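Long-range contacts in type II restriction enzyme MspI (Moraxella sp., PDB 1SA3), which recognises the double-stranded DNA sequence 5'-CCGG-3' and cleaves it after the first cytosine, leaving fragments with 5'-phosphates: residues L72-I78 against F104-N108; P96-T101 against I198-D202. All blocks are in the same frame, centred on the assembly; numbering follows the deposited sequence.

Both contacts are built on strand 100-106, one near each end of it, and their centres lie 21 Å apart. Interaction 2 joins the loop leading into the strand, with its first residues, to the loop before strand 203-210. It is a buried contact, its centre about 10 Å from the centre of the chain; its nearest atom is about 4 Å from the bound DNA, and it includes Asp99 of the sodium site. Interaction 1 lies where the strand runs out beside the start of edge strand 77-84, its centre about 25 Å from that of the chain and its nearest atom about 20 Å from the DNA. Strand 100-106 of the mixed beta-sheet thus runs from the metal site to a remote, partly buried end.

Interaction 1. Residues L72-I78 against F104-N108; sequences LDLDNII and FTFHN
Edge strand 77-84 begins beside the last residues of antiparallel strand 100-106, and the backbone link between them is Ile78 N donating to Thr105 O at 2.8 Å, with an angle of 153° at the hydrogen. A water adds a second tie, giving a hydrogen bond to Asn76 O at 2.6 Å and pairing with His107 ND1.

Phe104 is gripped by two aliphatic side chains. Leu72 places CD1 over one face of the ring, displaced toward its rim, 4.1 Å from Phe104 CD1. Ile77 comes in obliquely, with CD1 3.8 Å from Phe104 CD2; its CG1 is anti to the carbonyl carbon (chi1 -59°) and its chain then extends, carrying CD1 along the CD2-CE2 side of the ring. The Phe106 ring is met at its edge and in its plane by Asn76 O, 3.7 Å from CD2. Beyond the strand, Ile78 CG1 lies 3.4 Å from His107 N. Leu66 and Leu67 of helix 57-69 also pack on Phe104, so an edge strand pairs with its antiparallel neighbour while a helix covers one face, as expected of the mixed beta-sheet of a PDDEXK-clan nuclease.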
ATOM      1  N   LEU E  72       9.812 -12.330 -11.423  1.00 21.01           N
ATOM      2  CA  LEU E  72      10.156 -12.100 -12.820  1.00 20.27           C
ATOM      3  C   LEU E  72      11.660 -11.937 -12.961  1.00 21.89           C
ATOM      4  O   LEU E  72      12.296 -11.272 -12.144  1.00 22.33           O
ATOM      5  CB  LEU E  72       9.507 -10.818 -13.348  1.00 24.38           C
ATOM      6  CG  LEU E  72       8.024 -10.764 -13.702  1.00 26.08           C
ATOM      7  CD1 LEU E  72       7.521  -9.365 -13.428  1.00 27.46           C
ATOM      8  CD2 LEU E  72       7.811 -11.127 -15.175  1.00 34.93           C
ATOM      9  N   ASP E  73      12.223 -12.526 -14.010  1.00 23.71           N
ATOM     10  CA  ASP E  73      13.652 -12.412 -14.263  1.00 21.51           C
ATOM     11  C   ASP E  73      13.888 -11.295 -15.271  1.00 22.18           C
ATOM     12  O   ASP E  73      13.230 -11.228 -16.308  1.00 21.92           O
ATOM     13  CB  ASP E  73      14.199 -13.733 -14.804  1.00 26.04           C
ATOM     14  CG  ASP E  73      14.080 -14.860 -13.798  1.00 27.07           C
ATOM     15  OD1 ASP E  73      14.696 -14.756 -12.711  1.00 25.90           O
ATOM     16  OD2 ASP E  73      13.366 -15.842 -14.092  1.00 26.28           O
ATOM     17  N   LEU E  74      14.823 -10.407 -14.951  1.00 22.79           N
ATOM     18  CA  LEU E  74      15.143  -9.288 -15.826  1.00 23.01           C
ATOM     19  C   LEU E  74      15.413  -9.743 -17.257  1.00 22.71           C
ATOM     20  O   LEU E  74      14.960  -9.113 -18.212  1.00 21.16           O
ATOM     21  CB  LEU E  74      16.366  -8.548 -15.281  1.00 28.53           C
ATOM     22  CG  LEU E  74      16.866  -7.335 -16.072  1.00 35.12           C
ATOM     23  CD1 LEU E  74      15.744  -6.327 -16.252  1.00 30.94           C
ATOM     24  CD2 LEU E  74      18.048  -6.707 -15.334  1.00 35.90           C
ATOM     25  N   ASP E  75      16.139 -10.844 -17.411  1.00 21.15           N
ATOM     26  CA  ASP E  75      16.463 -11.328 -18.749  1.00 24.54           C
ATOM     27  C   ASP E  75      15.275 -11.776 -19.590  1.00 23.47           C
ATOM     28  O   ASP E  75      15.396 -11.922 -20.802  1.00 24.23           O
ATOM     29  CB  ASP E  75      17.487 -12.464 -18.677  1.00 26.58           C
ATOM     30  CG  ASP E  75      18.846 -11.994 -18.211  1.00 30.35           C
ATOM     31  OD1 ASP E  75      19.219 -10.843 -18.530  1.00 30.63           O
ATOM     32  OD2 ASP E  75      19.547 -12.779 -17.537  1.00 33.75           O
ATOM     33  N   ASN E  76      14.122 -11.988 -18.966  1.00 23.40           N
ATOM     34  CA  ASN E  76      12.956 -12.424 -19.716  1.00 23.29           C
ATOM     35  C   ASN E  76      12.117 -11.228 -20.162  1.00 25.45           C
ATOM     36  O   ASN E  76      11.168 -11.370 -20.935  1.00 24.08           O
ATOM     37  CB  ASN E  76      12.101 -13.387 -18.870  1.00 24.81           C
ATOM     38  CG  ASN E  76      12.833 -14.685 -18.523  1.00 26.69           C
ATOM     39  OD1 ASN E  76      13.890 -14.982 -19.077  1.00 24.14           O
ATOM     40  ND2 ASN E  76      12.260 -15.472 -17.607  1.00 23.74           N
ATOM     41  N   ILE E  77      12.473 -10.042 -19.675  1.00 24.85           N
ATOM     42  CA  ILE E  77      11.742  -8.829 -20.019  1.00 20.28           C
ATOM     43  C   ILE E  77      12.258  -8.228 -21.324  1.00 21.94           C
ATOM     44  O   ILE E  77      13.435  -7.887 -21.439  1.00 22.22           O
ATOM     45  CB  ILE E  77      11.866  -7.791 -18.886  1.00 19.76           C
ATOM     46  CG1 ILE E  77      11.316  -8.390 -17.584  1.00 24.31           C
ATOM     47  CG2 ILE E  77      11.106  -6.520 -19.253  1.00 18.13           C
ATOM     48  CD1 ILE E  77      11.661  -7.604 -16.344  1.00 23.01           C
ATOM     49  N   ILE E  78      11.368  -8.096 -22.300  1.00 22.58           N
ATOM     50  CA  ILE E  78      11.726  -7.547 -23.597  1.00 26.63           C
ATOM     51  C   ILE E  78      11.427  -6.060 -23.684  1.00 27.01           C
ATOM     52  O   ILE E  78      12.106  -5.325 -24.393  1.00 27.62           O
ATOM     53  CB  ILE E  78      10.974  -8.275 -24.738  1.00 28.63           C
ATOM     54  CG1 ILE E  78      11.283  -9.775 -24.688  1.00 31.64           C
ATOM     55  CG2 ILE E  78      11.359  -7.689 -26.082  1.00 28.29           C
ATOM     56  CD1 ILE E  78      12.763 -10.122 -24.690  1.00 32.90           C
ATOM     57  N   PHE E 104       5.015  -5.066 -18.359  1.00 15.87           N
ATOM     58  CA  PHE E 104       6.196  -5.767 -18.852  1.00 15.40           C
ATOM     59  C   PHE E 104       5.799  -6.596 -20.055  1.00 19.62           C
ATOM     60  O   PHE E 104       4.768  -7.271 -20.029  1.00 20.33           O
ATOM     61  CB  PHE E 104       6.771  -6.719 -17.805  1.00 18.44           C
ATOM     62  CG  PHE E 104       7.236  -6.048 -16.554  1.00 20.19           C
ATOM     63  CD1 PHE E 104       6.397  -5.950 -15.449  1.00 19.68           C
ATOM     64  CD2 PHE E 104       8.527  -5.545 -16.463  1.00 16.61           C
ATOM     65  CE1 PHE E 104       6.846  -5.362 -14.263  1.00 18.23           C
ATOM     66  CE2 PHE E 104       8.975  -4.960 -15.289  1.00 18.03           C
ATOM     67  CZ  PHE E 104       8.132  -4.871 -14.188  1.00 16.94           C
ATOM     68  N   THR E 105       6.609  -6.547 -21.104  1.00 18.30           N
ATOM     69  CA  THR E 105       6.340  -7.321 -22.307  1.00 19.53           C
ATOM     70  C   THR E 105       7.397  -8.412 -22.383  1.00 18.89           C
ATOM     71  O   THR E 105       8.589  -8.150 -22.209  1.00 15.88           O
ATOM     72  CB  THR E 105       6.404  -6.438 -23.568  1.00 20.55           C
ATOM     73  OG1 THR E 105       5.386  -5.437 -23.488  1.00 23.68           O
ATOM     74  CG2 THR E 105       6.176  -7.272 -24.828  1.00 20.55           C
ATOM     75  N   PHE E 106       6.954  -9.638 -22.639  1.00 18.50           N
ATOM     76  CA  PHE E 106       7.858 -10.778 -22.698  1.00 17.85           C
ATOM     77  C   PHE E 106       8.212 -11.202 -24.129  1.00 20.50           C
ATOM     78  O   PHE E 106       7.752 -10.601 -25.094  1.00 18.31           O
ATOM     79  CB  PHE E 106       7.248 -11.937 -21.906  1.00 19.06           C
ATOM     80  CG  PHE E 106       6.811 -11.547 -20.521  1.00 21.48           C
ATOM     81  CD1 PHE E 106       5.459 -11.553 -20.170  1.00 20.46           C
ATOM     82  CD2 PHE E 106       7.744 -11.145 -19.572  1.00 20.11           C
ATOM     83  CE1 PHE E 106       5.044 -11.160 -18.895  1.00 20.23           C
ATOM     84  CE2 PHE E 106       7.337 -10.748 -18.296  1.00 21.68           C
ATOM     85  CZ  PHE E 106       5.988 -10.755 -17.957  1.00 18.85           C
ATOM     86  N   HIS E 107       9.024 -12.243 -24.265  1.00 22.31           N
ATOM     87  CA  HIS E 107       9.467 -12.704 -25.581  1.00 27.79           C
ATOM     88  C   HIS E 107       8.386 -13.118 -26.577  1.00 26.66           C
ATOM     89  O   HIS E 107       8.482 -12.794 -27.756  1.00 24.72           O
ATOM     90  CB  HIS E 107      10.449 -13.864 -25.423  1.00 30.99           C
ATOM     91  CG  HIS E 107       9.806 -15.127 -24.945  1.00 39.73           C
ATOM     92  ND1 HIS E 107       9.255 -15.252 -23.686  1.00 45.62           N
ATOM     93  CD2 HIS E 107       9.595 -16.311 -25.567  1.00 41.81           C
ATOM     94  CE1 HIS E 107       8.734 -16.458 -23.554  1.00 46.39           C
ATOM     95  NE2 HIS E 107       8.926 -17.121 -24.680  1.00 44.76           N
ATOM     96  N   ASN E 108       7.367 -13.839 -26.119  1.00 25.20           N
ATOM     97  CA  ASN E 108       6.310 -14.307 -27.021  1.00 25.05           C
ATOM     98  C   ASN E 108       5.224 -13.273 -27.259  1.00 26.08           C
ATOM     99  O   ASN E 108       4.126 -13.613 -27.708  1.00 25.53           O
ATOM    100  CB  ASN E 108       5.680 -15.585 -26.466  1.00 26.30           C
ATOM    101  CG  ASN E 108       4.954 -15.351 -25.164  1.00 28.82           C
ATOM    102  OD1 ASN E 108       5.238 -14.383 -24.451  1.00 26.55           O
ATOM    103  ND2 ASN E 108       4.016 -16.239 -24.834  1.00 23.95           N
TER
HETATM  104  O   HOH W   1      10.465 -13.715 -21.744  1.00 30.13           O

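Interaction 2. Residues P96-T101 against I198-D202; sequences PKTDAT and ILHPD. With NA (sodium ion), chain G.
Thr98 makes the direct polar contact between the two loops: its OG1 donates to Ile198 O at 2.7 Å. The hydroxyl approaches from above the carbonyl plane, 39° out of it. With OG1 anti to the carbonyl carbon (chi1 -57°), the hydroxyl also comes alongside Pro201, 3.6 Å from its CD. The Pro201 ring also packs on Lys97, its CG 3.6 Å from Lys97 CB. Beside this, Pro96 and Leu199 lie side by side and point the same way, Pro96 CG 3.9 Å from Leu199 CD2, and a water joins Lys97 N to Leu199 O, accepting from the first at 2.7 Å and donating to the second. At the far end the side chains of Thr101 and Ile198 cross at a slant, Thr101 CG2 4.0 Å from Ile198 CG1.

Asp99 faces away from the 198-202 loop: its O binds the sodium ion at 2.7 Å, OD1 accepts from a water that is itself a sodium ligand, and Glu35 and Asp84 also coordinate. Asp99 packs on a DNA phosphate too; such an acidic metal site at the central sheet is consistent with the PDDEXK nuclease clan. Ile118 N holds OD2. Asp99 and Ala100 both face Leu116 in a classic beta bulge, which probably helps turn the Asp99 carbonyl to the metal.

Further out, Asn117 ND2 bonds Lys97 O, Thr98 packs on Pro115 of strand 111-121, and Ala100 touches helix 23-41, setting the contact between that helix, the central strands and the loop entering strand 203-210.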
ATOM      1  N   PRO E  96     -10.265   3.500  -6.755  1.00 23.05           N
ATOM      2  CA  PRO E  96      -9.312   2.390  -6.786  1.00 21.06           C
ATOM      3  C   PRO E  96      -8.031   2.777  -6.052  1.00 20.71           C
ATOM      4  O   PRO E  96      -7.630   3.948  -6.060  1.00 17.25           O
ATOM      5  CB  PRO E  96      -9.077   2.186  -8.281  1.00 23.00           C
ATOM      6  CG  PRO E  96     -10.411   2.521  -8.861  1.00 21.78           C
ATOM      7  CD  PRO E  96     -10.776   3.784  -8.108  1.00 24.76           C
ATOM      8  N   LYS E  97      -7.402   1.784  -5.432  1.00 15.54           N
ATOM      9  CA  LYS E  97      -6.163   1.980  -4.685  1.00 17.57           C
ATOM     10  C   LYS E  97      -4.904   1.976  -5.567  1.00 17.51           C
ATOM     11  O   LYS E  97      -3.777   1.971  -5.064  1.00 16.39           O
ATOM     12  CB  LYS E  97      -6.004   0.896  -3.616  1.00 21.04           C
ATOM     13  CG  LYS E  97      -7.128   0.865  -2.593  1.00 25.98           C
ATOM     14  CD  LYS E  97      -7.074   2.078  -1.679  1.00 29.38           C
ATOM     15  CE  LYS E  97      -8.197   2.047  -0.654  1.00 33.13           C
ATOM     16  NZ  LYS E  97      -8.716   3.411  -0.357  1.00 32.32           N
ATOM     17  N   THR E  98      -5.093   1.991  -6.880  1.00 16.86           N
ATOM     18  CA  THR E  98      -3.960   1.958  -7.797  1.00 14.30           C
ATOM     19  C   THR E  98      -3.381   3.338  -8.075  1.00 17.37           C
ATOM     20  O   THR E  98      -4.058   4.208  -8.632  1.00 14.31           O
ATOM     21  CB  THR E  98      -4.370   1.285  -9.123  1.00 14.93           C
ATOM     22  OG1 THR E  98      -4.871  -0.029  -8.843  1.00 15.25           O
ATOM     23  CG2 THR E  98      -3.179   1.174 -10.057  1.00 12.99           C
ATOM     24  N   ASP E  99      -2.121   3.537  -7.690  1.00 14.79           N
ATOM     25  CA  ASP E  99      -1.451   4.819  -7.888  1.00 15.18           C
ATOM     26  C   ASP E  99      -0.746   4.923  -9.226  1.00 16.20           C
ATOM     27  O   ASP E  99      -0.582   6.020  -9.760  1.00 16.34           O
ATOM     28  CB  ASP E  99      -0.403   5.060  -6.790  1.00 14.57           C
ATOM     29  CG  ASP E  99      -1.022   5.288  -5.430  1.00 14.84           C
ATOM     30  OD1 ASP E  99      -2.022   6.026  -5.360  1.00 19.07           O
ATOM     31  OD2 ASP E  99      -0.506   4.745  -4.430  1.00 16.20           O
ATOM     32  N   ALA E 100      -0.317   3.782  -9.757  1.00 13.99           N
ATOM     33  CA  ALA E 100       0.409   3.755 -11.021  1.00 16.70           C
ATOM     34  C   ALA E 100       0.522   2.325 -11.509  1.00 13.52           C
ATOM     35  O   ALA E 100       0.209   1.389 -10.777  1.00 14.65           O
ATOM     36  CB  ALA E 100       1.806   4.326 -10.823  1.00 15.48           C
ATOM     37  N   THR E 101       0.985   2.162 -12.743  1.00 13.43           N
ATOM     38  CA  THR E 101       1.152   0.835 -13.309  1.00 12.55           C
ATOM     39  C   THR E 101       2.448   0.698 -14.095  1.00 15.28           C
ATOM     40  O   THR E 101       3.015   1.688 -14.577  1.00 16.36           O
ATOM     41  CB  THR E 101      -0.010   0.468 -14.262  1.00 16.48           C
ATOM     42  OG1 THR E 101      -0.013   1.356 -15.387  1.00 13.50           O
ATOM     43  CG2 THR E 101      -1.341   0.581 -13.549  1.00 14.34           C
ATOM     44  N   ILE E 198      -6.260  -3.367 -13.347  1.00 13.53           N
ATOM     45  CA  ILE E 198      -5.897  -1.993 -12.993  1.00 14.97           C
ATOM     46  C   ILE E 198      -6.669  -1.396 -11.807  1.00 16.58           C
ATOM     47  O   ILE E 198      -6.186  -0.468 -11.153  1.00 16.93           O
ATOM     48  CB  ILE E 198      -6.014  -1.065 -14.226  1.00 13.54           C
ATOM     49  CG1 ILE E 198      -5.264   0.244 -13.962  1.00 13.12           C
ATOM     50  CG2 ILE E 198      -7.479  -0.802 -14.551  1.00 15.43           C
ATOM     51  CD1 ILE E 198      -5.084   1.093 -15.215  1.00 16.68           C
ATOM     52  N   LEU E 199      -7.848  -1.936 -11.507  1.00 15.31           N
ATOM     53  CA  LEU E 199      -8.646  -1.435 -10.388  1.00 15.21           C
ATOM     54  C   LEU E 199      -8.131  -1.885  -9.014  1.00 14.21           C
ATOM     55  O   LEU E 199      -8.553  -1.351  -7.992  1.00 13.99           O
ATOM     56  CB  LEU E 199     -10.103  -1.890 -10.525  1.00 15.36           C
ATOM     57  CG  LEU E 199     -10.828  -1.436 -11.796  1.00 18.04           C
ATOM     58  CD1 LEU E 199     -12.209  -2.071 -11.857  1.00 21.85           C
ATOM     59  CD2 LEU E 199     -10.931   0.084 -11.800  1.00 16.75           C
ATOM     60  N   HIS E 200      -7.237  -2.869  -8.992  1.00 12.98           N
ATOM     61  CA  HIS E 200      -6.702  -3.399  -7.730  1.00 14.18           C
ATOM     62  C   HIS E 200      -5.181  -3.553  -7.777  1.00 13.89           C
ATOM     63  O   HIS E 200      -4.655  -4.322  -8.585  1.00 13.53           O
ATOM     64  CB  HIS E 200      -7.341  -4.762  -7.440  1.00 13.94           C
ATOM     65  CG  HIS E 200      -8.834  -4.745  -7.510  1.00 15.89           C
ATOM     66  ND1 HIS E 200      -9.613  -4.077  -6.587  1.00 16.75           N
ATOM     67  CD2 HIS E 200      -9.689  -5.246  -8.434  1.00 20.05           C
ATOM     68  CE1 HIS E 200     -10.882  -4.164  -6.944  1.00 19.90           C
ATOM     69  NE2 HIS E 200     -10.955  -4.866  -8.061  1.00 22.41           N
ATOM     70  N   PRO E 201      -4.456  -2.846  -6.895  1.00 15.14           N
ATOM     71  CA  PRO E 201      -2.986  -2.929  -6.864  1.00 14.14           C
ATOM     72  C   PRO E 201      -2.506  -4.355  -6.601  1.00 14.04           C
ATOM     73  O   PRO E 201      -3.106  -5.072  -5.791  1.00 12.70           O
ATOM     74  CB  PRO E 201      -2.599  -2.001  -5.706  1.00 20.35           C
ATOM     75  CG  PRO E 201      -3.781  -1.104  -5.541  1.00 23.73           C
ATOM     76  CD  PRO E 201      -4.957  -1.990  -5.805  1.00 16.13           C
ATOM     77  N   ASP E 202      -1.427  -4.751  -7.277  1.00 12.23           N
ATOM     78  CA  ASP E 202      -0.834  -6.075  -7.119  1.00 12.59           C
ATOM     79  C   ASP E 202       0.388  -6.040  -6.210  1.00 14.60           C
ATOM     80  O   ASP E 202       0.780  -7.061  -5.636  1.00 10.92           O
ATOM     81  CB  ASP E 202      -0.403  -6.649  -8.475  1.00 15.87           C
ATOM     82  CG  ASP E 202      -1.574  -7.129  -9.306  1.00 17.87           C
ATOM     83  OD1 ASP E 202      -2.673  -7.300  -8.735  1.00 17.92           O
ATOM     84  OD2 ASP E 202      -1.392  -7.345 -10.523  1.00 16.97           O
TER
HETATM   85 NA    NA G 401      -0.552   8.492  -8.750  1.00 29.81          NA
HETATM   86  O   HOH W   2      -8.381  -0.695  -5.457  1.00 16.41           O
HETATM   87  O   HOH W   3      -1.153   8.477  -6.424  1.00 40.47           O
HETATM   88  O   HOH W   4      -2.814   8.313  -9.045  1.00 31.65           O